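Aminopeptidase YwaD (PDB 6HC6) removes single amino acids from the N termini of peptides as a secreted, two-zinc aminopeptidase of the M28 family. Local coordinates at residues Arg97-Leu102 against Lys220-Gln225; Asn338-Gln343 against Asp372-His377; Thr353-Ile358 against Gly419-Ala424. All blocks are in the same frame, centred on the assembly; numbering follows the deposited sequence. Where two conformers were deposited one is given.

After strand 86-93 the chain lays down strand 97-104, builds most of a seven-strand sheet and returns on strand 214-222, which contact 1 pairs with 97-104; this closes a loop of 117 residues and the ring of pairings in that sheet. It then re-enters the peptidase domain's sheet, to which strand 86-93 already belongs. Contact 2 closes a short loop of 28 residues, joining the end of strand 334-339 to helix 373-378. Contact 3 opens within that loop, on helix 346-358, and closes beyond it on helix 412-430, so contacts 2 and 3 cross. Their centres lie about 20 Å apart, whereas contact 1, in series with both, has its centre about 32 Å from that of contact 2.

Contact 1: Arg97-Leu102 against Lys220-Gln225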
ATOM      1  N   ARG A  97     -10.759 -12.935   1.107  1.00 30.64           N
ATOM      2  CA  ARG A  97      -9.374 -13.234   0.791  1.00 27.33           C
ATOM      3  C   ARG A  97      -9.331 -14.607   0.137  1.00 29.05           C
ATOM      4  O   ARG A  97      -9.899 -15.565   0.667  1.00 28.62           O
ATOM      5  CB  ARG A  97      -8.518 -13.208   2.057  1.00 27.54           C
ATOM      6  CG  ARG A  97      -7.064 -13.610   1.834  1.00 37.55           C
ATOM      7  CD  ARG A  97      -6.225 -13.328   3.077  1.00 47.15           C
ATOM      8  NE  ARG A  97      -6.969 -13.559   4.317  1.00 58.36           N
ATOM      9  CZ  ARG A  97      -6.849 -14.643   5.081  1.00 60.96           C
ATOM     10  NH1 ARG A  97      -6.014 -15.616   4.739  1.00 59.04           N
ATOM     11  NH2 ARG A  97      -7.567 -14.753   6.192  1.00 65.76           N
ATOM     12  N   LEU A  98      -8.678 -14.695  -1.014  1.00 28.93           N
ATOM     13  CA  LEU A  98      -8.613 -15.935  -1.773  1.00 26.65           C
ATOM     14  C   LEU A  98      -7.233 -16.555  -1.642  1.00 31.56           C
ATOM     15  O   LEU A  98      -6.216 -15.861  -1.768  1.00 33.12           O
ATOM     16  CB  LEU A  98      -8.909 -15.692  -3.250  1.00 27.74           C
ATOM     17  CG  LEU A  98     -10.336 -15.370  -3.662  1.00 39.43           C
ATOM     18  CD1 LEU A  98     -10.279 -14.801  -5.050  1.00 46.29           C
ATOM     19  CD2 LEU A  98     -11.185 -16.618  -3.634  1.00 38.57           C
ATOM     20  N   GLU A  99      -7.200 -17.865  -1.406  1.00 28.82           N
ATOM     21  CA  GLU A  99      -5.947 -18.594  -1.320  1.00 32.17           C
ATOM     22  C   GLU A  99      -6.137 -19.966  -1.937  1.00 31.12           C
ATOM     23  O   GLU A  99      -7.242 -20.516  -1.940  1.00 29.97           O
ATOM     24  CB  GLU A  99      -5.464 -18.730   0.128  1.00 39.18           C
ATOM     25  CG  GLU A  99      -4.540 -17.587   0.557  1.00 54.70           C
ATOM     26  CD  GLU A  99      -4.563 -17.338   2.051  1.00 66.69           C
ATOM     27  OE1 GLU A  99      -4.759 -16.170   2.451  1.00 72.00           O
ATOM     28  OE2 GLU A  99      -4.382 -18.305   2.823  1.00 67.80           O
ATOM     29  N   GLY A 100      -5.049 -20.529  -2.448  1.00 26.89           N
ATOM     30  CA  GLY A 100      -5.126 -21.902  -2.900  1.00 27.37           C
ATOM     31  C   GLY A 100      -3.932 -22.293  -3.744  1.00 25.79           C
ATOM     32  O   GLY A 100      -2.848 -21.723  -3.620  1.00 28.08           O
ATOM     33  N   THR A 101      -4.161 -23.287  -4.602  1.00 27.21           N
ATOM     34  CA  THR A 101      -3.086 -24.012  -5.253  1.00 27.15           C
ATOM     35  C   THR A 101      -3.426 -24.268  -6.715  1.00 28.25           C
ATOM     36  O   THR A 101      -4.582 -24.192  -7.142  1.00 24.34           O
ATOM     37  CB  THR A 101      -2.815 -25.360  -4.573  1.00 30.54           C
ATOM     38  OG1 THR A 101      -4.014 -26.141  -4.588  1.00 31.36           O
ATOM     39  CG2 THR A 101      -2.359 -25.157  -3.133  1.00 31.00           C
ATOM     40  N   LEU A 102      -2.393 -24.617  -7.468  1.00 23.95           N
ATOM     41  CA  LEU A 102      -2.527 -24.866  -8.890  1.00 22.89           C
ATOM     42  C   LEU A 102      -1.556 -25.975  -9.248  1.00 25.82           C
ATOM     43  O   LEU A 102      -0.426 -25.990  -8.756  1.00 27.36           O
ATOM     44  CB  LEU A 102      -2.237 -23.591  -9.696  1.00 20.09           C
ATOM     45  CG  LEU A 102      -1.947 -23.731 -11.195  1.00 26.87           C
ATOM     46  CD1 LEU A 102      -3.211 -24.120 -11.938  1.00 31.21           C
ATOM     47  CD2 LEU A 102      -1.373 -22.431 -11.785  1.00 29.00           C
ATOM     48  N   LYS A 220      -9.992 -21.182  -2.232  1.00 30.58           N
ATOM     49  CA  LYS A 220     -10.990 -20.983  -1.195  1.00 28.06           C
ATOM     50  C   LYS A 220     -11.047 -19.505  -0.838  1.00 27.28           C
ATOM     51  O   LYS A 220     -10.011 -18.837  -0.757  1.00 28.67           O
ATOM     52  CB  LYS A 220     -10.666 -21.829   0.044  1.00 35.02           C
ATOM     53  CG  LYS A 220     -11.197 -21.264   1.353  1.00 50.33           C
ATOM     54  CD  LYS A 220     -11.904 -22.330   2.184  1.00 61.44           C
ATOM     55  CE  LYS A 220     -12.244 -21.812   3.577  1.00 62.30           C
ATOM     56  NZ  LYS A 220     -12.656 -22.921   4.491  1.00 69.47           N
ATOM     57  N   ALA A 221     -12.265 -18.992  -0.674  1.00 32.47           N
ATOM     58  CA  ALA A 221     -12.496 -17.620  -0.245  1.00 30.84           C
ATOM     59  C   ALA A 221     -12.682 -17.593   1.264  1.00 36.42           C
ATOM     60  O   ALA A 221     -13.534 -18.305   1.804  1.00 35.01           O
ATOM     61  CB  ALA A 221     -13.723 -17.031  -0.938  1.00 30.93           C
ATOM     62  N   PHE A 222     -11.884 -16.780   1.938  1.00 33.96           N
ATOM     63  CA  PHE A 222     -12.052 -16.550   3.365  1.00 35.43           C
ATOM     64  C   PHE A 222     -12.899 -15.298   3.542  1.00 33.16           C
ATOM     65  O   PHE A 222     -12.515 -14.221   3.082  1.00 28.82           O
ATOM     66  CB  PHE A 222     -10.692 -16.418   4.045  1.00 37.32           C
ATOM     67  CG  PHE A 222      -9.925 -17.698   4.068  1.00 44.25           C
ATOM     68  CD1 PHE A 222      -9.174 -18.092   2.971  1.00 43.74           C
ATOM     69  CD2 PHE A 222     -10.000 -18.543   5.166  1.00 49.44           C
ATOM     70  CE1 PHE A 222      -8.483 -19.292   2.983  1.00 45.60           C
ATOM     71  CE2 PHE A 222      -9.314 -19.740   5.186  1.00 51.43           C
ATOM     72  CZ  PHE A 222      -8.554 -20.117   4.094  1.00 48.25           C
ATOM     73  N   THR A 223     -14.060 -15.447   4.176  1.00 34.46           N
ATOM     74  CA  THR A 223     -15.030 -14.369   4.280  1.00 31.49           C
ATOM     75  C   THR A 223     -14.952 -13.705   5.653  1.00 29.92           C
ATOM     76  O   THR A 223     -14.115 -14.040   6.495  1.00 32.43           O
ATOM     77  CB  THR A 223     -16.441 -14.894   4.013  1.00 39.46           C
ATOM     78  OG1 THR A 223     -16.797 -15.837   5.032  1.00 45.27           O
ATOM     79  CG2 THR A 223     -16.503 -15.569   2.649  1.00 52.15           C
ATOM     80  N   ASN A 224     -15.861 -12.755   5.884  1.00 36.75           N
ATOM     81  CA  ASN A 224     -15.901 -11.996   7.131  1.00 33.99           C
ATOM     82  C   ASN A 224     -14.587 -11.266   7.394  1.00 28.15           C
ATOM     83  O   ASN A 224     -14.211 -11.056   8.553  1.00 32.87           O
ATOM     84  CB  ASN A 224     -16.239 -12.888   8.332  1.00 46.51           C
ATOM     85  CG  ASN A 224     -17.707 -13.229   8.417  1.00 57.69           C
ATOM     86  OD1 ASN A 224     -18.488 -12.895   7.524  1.00 58.73           O
ATOM     87  ND2 ASN A 224     -18.093 -13.904   9.494  1.00 59.04           N
ATOM     88  N   GLN A 225     -13.872 -10.876   6.339  1.00 28.70           N
ATOM     89  CA  GLN A 225     -12.588 -10.209   6.513  1.00 21.83           C
ATOM     90  C   GLN A 225     -12.784  -8.766   6.942  1.00 23.34           C
ATOM     91  O   GLN A 225     -13.655  -8.064   6.428  1.00 23.32           O
ATOM     92  CB  GLN A 225     -11.787 -10.235   5.211  1.00 20.36           C
ATOM     93  CG  GLN A 225     -11.542 -11.633   4.680  1.00 22.52           C
ATOM     94  CD  GLN A 225     -10.639 -12.446   5.583  1.00 25.37           C
ATOM     95  OE1 GLN A 225      -9.435 -12.235   5.609  1.00 25.95           O
ATOM     96  NE2 GLN A 225     -11.216 -13.404   6.303  1.00 29.26           N
TER
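The guanidinium of Arg-97 lies over CB of Phe-222, 4.1 Å from NH2, and turns its NE edge to the amide oxygen of Gln-225. NE and NH2 both bind this one OE1, side-on, at 3.1 and 3.2 Å. They approach it from the same face of the amide, NE well above the carbonyl plane, and the two flat groups are inclined by 55°. CG of Arg-97 is anti to the backbone N (chi1 176°), and a bend at chi3 turns the guanidinium toward this oxygen. NH1 makes a salt bridge to Glu-99 OE1, 2.7 Å away on the syn side but somewhat out of the carboxylate plane, while Gln-225 NE2 is tied to the carbonyl of Thr-223. Held thus at NE, NH2 and NH1, the guanidinium is restrained from turning. Beneath these side chains, strands 97-104 and 214-222 run antiparallel and join the ends of the PA domain's seven-strand sheet. Arg-97 with Phe-222 and Glu-99 with Lys-220 are hydrogen-bonded pairs; Phe-222 N reaches Arg-97 O at 2.7 Å, almost straight. Their side chains share one face of the sheet, where CB of Glu-99 approaches the Phe-222 ring obliquely. Leu-98 and Ala-221, the non-hydrogen-bonded pair between them, point to the other face, and CD2 of the leucine meets the alanine CB at 3.7 Å. Ala-113, Ser-117 and Pro-119 also pack against Leu-98.

Contact 2: Asn338-Gln343 against Asp372-His377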
ATOM      1  N   ASN A 338       4.916  13.596  -3.361  1.00 25.97           N
ATOM      2  CA  ASN A 338       3.978  13.244  -4.421  1.00 22.62           C
ATOM      3  C   ASN A 338       2.616  13.872  -4.148  1.00 24.90           C
ATOM      4  O   ASN A 338       1.993  13.573  -3.128  1.00 23.40           O
ATOM      5  CB  ASN A 338       3.826  11.720  -4.509  1.00 21.39           C
ATOM      6  CG  ASN A 338       5.024  11.050  -5.154  1.00 27.23           C
ATOM      7  OD1 ASN A 338       4.973  10.643  -6.309  1.00 40.94           O
ATOM      8  ND2 ASN A 338       6.117  10.969  -4.422  1.00 35.30           N
ATOM      9  N   THR A 339       2.132  14.708  -5.067  1.00 26.74           N
ATOM     10  CA  THR A 339       0.745  15.143  -5.026  1.00 26.34           C
ATOM     11  C   THR A 339      -0.005  14.544  -6.208  1.00 28.12           C
ATOM     12  O   THR A 339       0.588  14.242  -7.249  1.00 28.15           O
ATOM     13  CB  THR A 339       0.622  16.675  -5.027  1.00 25.06           C
ATOM     14  OG1 THR A 339       1.098  17.199  -6.270  1.00 28.16           O
ATOM     15  CG2 THR A 339       1.444  17.259  -3.898  1.00 24.21           C
ATOM     16  N   LEU A 340      -1.313  14.325  -6.027  1.00 24.25           N
ATOM     17  CA  LEU A 340      -2.062  13.572  -7.030  1.00 22.04           C
ATOM     18  C   LEU A 340      -2.095  14.295  -8.375  1.00 28.78           C
ATOM     19  O   LEU A 340      -2.183  13.650  -9.426  1.00 34.32           O
ATOM     20  CB  LEU A 340      -3.477  13.292  -6.521  1.00 25.95           C
ATOM     21  CG  LEU A 340      -4.397  12.439  -7.390  1.00 34.55           C
ATOM     22  CD1 LEU A 340      -3.858  11.007  -7.498  1.00 30.30           C
ATOM     23  CD2 LEU A 340      -5.834  12.463  -6.856  1.00 28.07           C
ATOM     24  N   ASP A 341      -1.996  15.621  -8.368  1.00 32.90           N
ATOM     25  CA  ASP A 341      -1.963  16.409  -9.593  1.00 37.48           C
ATOM     26  C   ASP A 341      -0.578  16.944  -9.926  1.00 35.54           C
ATOM     27  O   ASP A 341      -0.418  17.625 -10.946  1.00 39.34           O
ATOM     28  CB  ASP A 341      -2.955  17.574  -9.497  1.00 42.68           C
ATOM     29  CG  ASP A 341      -2.819  18.358  -8.200  1.00 46.99           C
ATOM     30  OD1 ASP A 341      -1.775  18.230  -7.522  1.00 42.93           O
ATOM     31  OD2 ASP A 341      -3.764  19.101  -7.859  1.00 47.36           O
ATOM     32  N   GLY A 342       0.424  16.660  -9.103  1.00 33.02           N
ATOM     33  CA  GLY A 342       1.752  17.190  -9.331  1.00 29.50           C
ATOM     34  C   GLY A 342       1.906  18.656  -9.011  1.00 36.38           C
ATOM     35  O   GLY A 342       2.981  19.215  -9.248  1.00 35.84           O
ATOM     36  N   GLN A 343       0.867  19.296  -8.491  1.00 35.92           N
ATOM     37  CA  GLN A 343       0.894  20.718  -8.202  1.00 36.48           C
ATOM     38  C   GLN A 343       1.269  20.962  -6.749  1.00 38.37           C
ATOM     39  O   GLN A 343       1.096  20.103  -5.881  1.00 32.65           O
ATOM     40  CB  GLN A 343      -0.467  21.352  -8.490  1.00 40.05           C
ATOM     41  CG  GLN A 343      -1.001  21.064  -9.874  1.00 48.40           C
ATOM     42  CD  GLN A 343       0.069  21.203 -10.943  1.00 62.79           C
ATOM     43  OE1 GLN A 343       0.710  22.250 -11.064  1.00 63.77           O
ATOM     44  NE2 GLN A 343       0.272  20.142 -11.722  1.00 65.60           N
ATOM     45  N   ASP A 372      -2.088   6.599   0.696  1.00 14.88           N
ATOM     46  CA  ASP A 372      -3.231   7.034   1.481  1.00 16.23           C
ATOM     47  C   ASP A 372      -3.463   8.539   1.452  1.00 20.05           C
ATOM     48  O   ASP A 372      -4.468   8.998   1.996  1.00 19.36           O
ATOM     49  CB  ASP A 372      -3.061   6.544   2.919  1.00 14.67           C
ATOM     50  CG  ASP A 372      -3.160   5.036   3.015  1.00 18.55           C
ATOM     51  OD1 ASP A 372      -2.216   4.435   3.548  1.00 19.60           O
ATOM     52  OD2 ASP A 372      -4.183   4.454   2.563  1.00 18.33           O
ATOM     53  N   HIS A 373      -2.589   9.317   0.819  1.00 18.32           N
ATOM     54  CA  HIS A 373      -2.911  10.722   0.612  1.00 19.97           C
ATOM     55  C   HIS A 373      -4.039  10.902  -0.393  1.00 18.84           C
ATOM     56  O   HIS A 373      -4.636  11.979  -0.447  1.00 19.67           O
ATOM     57  CB  HIS A 373      -1.678  11.480   0.122  1.00 18.06           C
ATOM     58  CG  HIS A 373      -1.162  10.999  -1.198  1.00 18.30           C
ATOM     59  ND1 HIS A 373      -0.774   9.693  -1.420  1.00 19.90           N
ATOM     60  CD2 HIS A 373      -0.961  11.653  -2.368  1.00 21.75           C
ATOM     61  CE1 HIS A 373      -0.359   9.566  -2.667  1.00 22.69           C
ATOM     62  NE2 HIS A 373      -0.468  10.740  -3.266  1.00 22.03           N
ATOM     63  N   VAL A 374      -4.345   9.880  -1.184  1.00 16.96           N
ATOM     64  CA  VAL A 374      -5.240  10.074  -2.322  1.00 18.66           C
ATOM     65  C   VAL A 374      -6.664  10.331  -1.839  1.00 18.94           C
ATOM     66  O   VAL A 374      -7.306  11.252  -2.351  1.00 22.10           O
ATOM     67  CB  VAL A 374      -5.177   8.887  -3.299  1.00 17.45           C
ATOM     68  CG1 VAL A 374      -6.292   8.986  -4.340  1.00 19.71           C
ATOM     69  CG2 VAL A 374      -3.815   8.846  -3.991  1.00 19.48           C
ATOM     70  N   PRO A 375      -7.221   9.563  -0.892  1.00 16.77           N
ATOM     71  CA  PRO A 375      -8.581   9.899  -0.425  1.00 20.14           C
ATOM     72  C   PRO A 375      -8.684  11.290   0.176  1.00 20.82           C
ATOM     73  O   PRO A 375      -9.735  11.938   0.051  1.00 21.62           O
ATOM     74  CB  PRO A 375      -8.869   8.804   0.615  1.00 21.63           C
ATOM     75  CG  PRO A 375      -8.062   7.657   0.155  1.00 21.54           C
ATOM     76  CD  PRO A 375      -6.789   8.256  -0.376  1.00 15.96           C
ATOM     77  N   PHE A 376      -7.629  11.769   0.837  1.00 21.15           N
ATOM     78  CA  PHE A 376      -7.646  13.140   1.341  1.00 23.21           C
ATOM     79  C   PHE A 376      -7.727  14.127   0.191  1.00 23.96           C
ATOM     80  O   PHE A 376      -8.535  15.062   0.214  1.00 26.87           O
ATOM     81  CB  PHE A 376      -6.405  13.400   2.196  1.00 20.69           C
ATOM     82  CG  PHE A 376      -6.456  12.732   3.534  1.00 20.06           C
ATOM     83  CD1 PHE A 376      -7.082  13.354   4.612  1.00 21.53           C
ATOM     84  CD2 PHE A 376      -5.919  11.465   3.707  1.00 17.25           C
ATOM     85  CE1 PHE A 376      -7.141  12.739   5.846  1.00 20.23           C
ATOM     86  CE2 PHE A 376      -5.981  10.833   4.942  1.00 20.14           C
ATOM     87  CZ  PHE A 376      -6.590  11.481   6.022  1.00 19.88           C
ATOM     88  N   HIS A 377      -6.903  13.917  -0.842  1.00 22.30           N
ATOM     89  CA  HIS A 377      -6.923  14.802  -2.005  1.00 24.52           C
ATOM     90  C   HIS A 377      -8.290  14.792  -2.679  1.00 27.71           C
ATOM     91  O   HIS A 377      -8.796  15.845  -3.088  1.00 26.85           O
ATOM     92  CB  HIS A 377      -5.835  14.377  -2.996  1.00 26.10           C
ATOM     93  CG  HIS A 377      -5.721  15.279  -4.185  1.00 30.66           C
ATOM     94  ND1 HIS A 377      -4.705  16.200  -4.320  1.00 29.82           N
ATOM     95  CD2 HIS A 377      -6.502  15.416  -5.282  1.00 33.03           C
ATOM     96  CE1 HIS A 377      -4.863  16.865  -5.452  1.00 36.28           C
ATOM     97  NE2 HIS A 377      -5.943  16.405  -6.057  1.00 34.36           N
TER
HETATM   98  O   HOH W   1      -2.301  15.104  -3.403  1.00 23.29           O
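A type I turn, Thr-339 to Gly-342, ends strand 334-339 of the peptidase domain's central sheet and packs against helix 373-378, whose His-373 side chain lies about 9 Å from a zinc ion. Leu-340 sets CB over the centre of the His-377 imidazole, a CH-pi contact 3.7 Å from the ring centroid and only 6° off its normal. With CG anti to the backbone N (chi1 -176°), the leucine carries CD2 to His-377 CD2 and sends CD1 across to CG2 of Val-374. Asp-341 takes the ring's edge: OD2 lies in its plane, 3.5 Å from CE1, with the carboxylate almost perpendicular to the imidazole. One water joins His-377 ND1 to Leu-340 N, which donates to it over 2.9 Å. An alanine in place of His-377 would probably leave Leu-340 without its aromatic cover and the water without its helix partner. On the preceding turn of the helix, His-373 is held through NE2 by the carbonyl of Gly-368. Asp-341 OD1 accepts from Gln-343 N in an Asx turn, which helps to orient the carboxylate beside His-377, where its negative charge would be expected to favour a protonated ring.

Contact 3: Thr353-Ile358 against Gly419-Ala424; sequences TAAEKI and GDLVTA
CB of Ala-354 projects into a shallow hollow on helix 412-430, floored by the backbone between Leu-421 and Ala-424. This CB lies 3.6 Å from Ala-424 CB and equally near that residue's carbonyl carbon, 3.9 Å from Leu-421 O and 4.1 Å from CD2 of that leucine. Small side chains on both helices allow this close approach: the axes of 353-358 and 419-424 pass 8.6 Å apart, their directions 122° from each other. Leu-421 is the opposing bump. Its CG stands anti to the backbone N (chi1 -178°), and CD2 reaches toward the first helix, 3.7 Å from Ala-355 N and 3.9 Å from the CB of the same alanine. These are helices of the M28 peptidase domain, following strands 334-339 and 382-389 respectively, and Phe-386 of the latter strand also touches Leu-421. Ile-358, one turn beyond Ala-354, divides its two branches between Leu-421 and Ala-424. CD1 lies 3.7 Å from Leu-421 CA and also meets CD2 of that leucine, the side chains crossing at about a right angle. CG2 lies 4.1 Å from Ala-424 CB, an alanine methyl bordered by Ala-354 CB too. On helix 412-430, Ala-425 also touches Ala-354, and Gln-417 lies against Ile-358.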
ATOM      1  N   THR A 353       9.708  24.861   2.905  1.00 33.18           N
ATOM      2  CA  THR A 353      10.209  25.700   3.983  1.00 35.34           C
ATOM      3  C   THR A 353      11.084  24.904   4.943  1.00 33.41           C
ATOM      4  O   THR A 353      12.160  25.367   5.345  1.00 36.06           O
ATOM      5  CB  THR A 353       9.030  26.325   4.718  1.00 35.53           C
ATOM      6  OG1 THR A 353       8.353  27.232   3.839  1.00 42.17           O
ATOM      7  CG2 THR A 353       9.505  27.053   5.955  1.00 41.64           C
ATOM      8  N   ALA A 354      10.632  23.706   5.329  1.00 30.75           N
ATOM      9  CA  ALA A 354      11.399  22.886   6.261  1.00 32.07           C
ATOM     10  C   ALA A 354      12.748  22.499   5.669  1.00 31.32           C
ATOM     11  O   ALA A 354      13.774  22.534   6.362  1.00 36.11           O
ATOM     12  CB  ALA A 354      10.606  21.634   6.636  1.00 28.51           C
ATOM     13  N   ALA A 355      12.764  22.119   4.390  1.00 30.49           N
ATOM     14  CA  ALA A 355      14.023  21.749   3.751  1.00 31.51           C
ATOM     15  C   ALA A 355      15.016  22.903   3.806  1.00 37.58           C
ATOM     16  O   ALA A 355      16.213  22.694   4.034  1.00 39.74           O
ATOM     17  CB  ALA A 355      13.770  21.317   2.309  1.00 38.66           C
ATOM     18  N   GLU A 356      14.532  24.129   3.618  1.00 36.32           N
ATOM     19  CA  GLU A 356      15.405  25.295   3.741  1.00 38.78           C
ATOM     20  C   GLU A 356      15.921  25.468   5.166  1.00 43.26           C
ATOM     21  O   GLU A 356      17.096  25.793   5.371  1.00 48.70           O
ATOM     22  CB  GLU A 356      14.672  26.555   3.281  1.00 49.71           C
ATOM     23  CG  GLU A 356      14.371  26.577   1.787  1.00 65.54           C
ATOM     24  CD  GLU A 356      13.257  27.547   1.409  1.00 75.88           C
ATOM     25  OE1 GLU A 356      12.983  27.690   0.195  1.00 77.14           O
ATOM     26  OE2 GLU A 356      12.662  28.169   2.316  1.00 76.20           O
ATOM     27  N   LYS A 357      15.064  25.269   6.170  1.00 40.12           N
ATOM     28  CA  LYS A 357      15.500  25.494   7.546  1.00 43.39           C
ATOM     29  C   LYS A 357      16.550  24.471   7.977  1.00 47.92           C
ATOM     30  O   LYS A 357      17.509  24.819   8.678  1.00 44.61           O
ATOM     31  CB  LYS A 357      14.301  25.477   8.500  1.00 47.02           C
ATOM     32  CG  LYS A 357      14.664  25.820   9.946  1.00 52.91           C
ATOM     33  CD  LYS A 357      13.453  26.290  10.752  1.00 57.35           C
ATOM     34  CE  LYS A 357      13.864  27.226  11.892  1.00 61.29           C
ATOM     35  NZ  LYS A 357      14.062  28.646  11.465  1.00 64.89           N
ATOM     36  N   ILE A 358      16.401  23.209   7.559  1.00 42.07           N
ATOM     37  CA  ILE A 358      17.339  22.162   7.961  1.00 38.55           C
ATOM     38  C   ILE A 358      18.445  21.938   6.942  1.00 48.52           C
ATOM     39  O   ILE A 358      19.319  21.094   7.173  1.00 54.76           O
ATOM     40  CB  ILE A 358      16.613  20.829   8.247  1.00 39.63           C
ATOM     41  CG1 ILE A 358      16.080  20.209   6.951  1.00 31.58           C
ATOM     42  CG2 ILE A 358      15.503  21.049   9.263  1.00 43.63           C
ATOM     43  CD1 ILE A 358      15.375  18.885   7.151  1.00 32.48           C
ATOM     44  N   GLY A 419      12.729  11.481   8.484  1.00 26.85           N
ATOM     45  CA  GLY A 419      12.086  11.872   9.731  1.00 24.42           C
ATOM     46  C   GLY A 419      12.328  13.327  10.090  1.00 26.76           C
ATOM     47  O   GLY A 419      11.401  14.046  10.485  1.00 27.75           O
ATOM     48  N   ASP A 420      13.575  13.784   9.963  1.00 25.38           N
ATOM     49  CA  ASP A 420      13.876  15.180  10.275  1.00 27.84           C
ATOM     50  C   ASP A 420      13.153  16.127   9.324  1.00 29.31           C
ATOM     51  O   ASP A 420      12.650  17.177   9.745  1.00 27.32           O
ATOM     52  CB  ASP A 420      15.383  15.426  10.236  1.00 32.78           C
ATOM     53  CG  ASP A 420      16.094  14.876  11.458  1.00 38.32           C
ATOM     54  OD1 ASP A 420      15.469  14.840  12.542  1.00 34.87           O
ATOM     55  OD2 ASP A 420      17.277  14.487  11.339  1.00 35.47           O
ATOM     56  N   LEU A 421      13.059  15.762   8.043  1.00 26.36           N
ATOM     57  CA  LEU A 421      12.411  16.651   7.081  1.00 25.98           C
ATOM     58  C   LEU A 421      10.911  16.751   7.344  1.00 24.18           C
ATOM     59  O   LEU A 421      10.361  17.855   7.428  1.00 26.32           O
ATOM     60  CB  LEU A 421      12.680  16.174   5.647  1.00 27.05           C
ATOM     61  CG  LEU A 421      12.139  16.993   4.467  1.00 24.48           C
ATOM     62  CD1 LEU A 421      10.636  16.744   4.188  1.00 28.29           C
ATOM     63  CD2 LEU A 421      12.409  18.481   4.665  1.00 26.11           C
ATOM     64  N   VAL A 422      10.223  15.613   7.444  1.00 23.99           N
ATOM     65  CA  VAL A 422       8.773  15.667   7.609  0.58 25.01           C
ATOM     66  C   VAL A 422       8.405  16.173   8.999  1.00 28.95           C
ATOM     67  O   VAL A 422       7.371  16.839   9.176  1.00 23.34           O
ATOM     68  CB  VAL A 422       8.141  14.292   7.317  0.58 22.90           C
ATOM     69  CG1 VAL A 422       6.627  14.404   7.314  0.58 20.40           C
ATOM     70  CG2 VAL A 422       8.644  13.736   5.978  0.58 23.19           C
ATOM     71  N   THR A 423       9.237  15.889  10.010  1.00 21.17           N
ATOM     72  CA  THR A 423       8.954  16.445  11.336  1.00 24.68           C
ATOM     73  C   THR A 423       9.034  17.966  11.313  1.00 27.97           C
ATOM     74  O   THR A 423       8.189  18.653  11.901  1.00 27.89           O
ATOM     75  CB  THR A 423       9.914  15.871  12.382  1.00 26.93           C
ATOM     76  OG1 THR A 423       9.663  14.469  12.534  1.00 22.23           O
ATOM     77  CG2 THR A 423       9.707  16.548  13.731  1.00 26.89           C
ATOM     78  N   ALA A 424      10.036  18.511  10.622  1.00 31.02           N
ATOM     79  CA  ALA A 424      10.143  19.958  10.520  1.00 33.18           C
ATOM     80  C   ALA A 424       9.009  20.534   9.688  1.00 25.28           C
ATOM     81  O   ALA A 424       8.550  21.650   9.953  1.00 28.33           O
ATOM     82  CB  ALA A 424      11.495  20.353   9.926  1.00 27.10           C
TER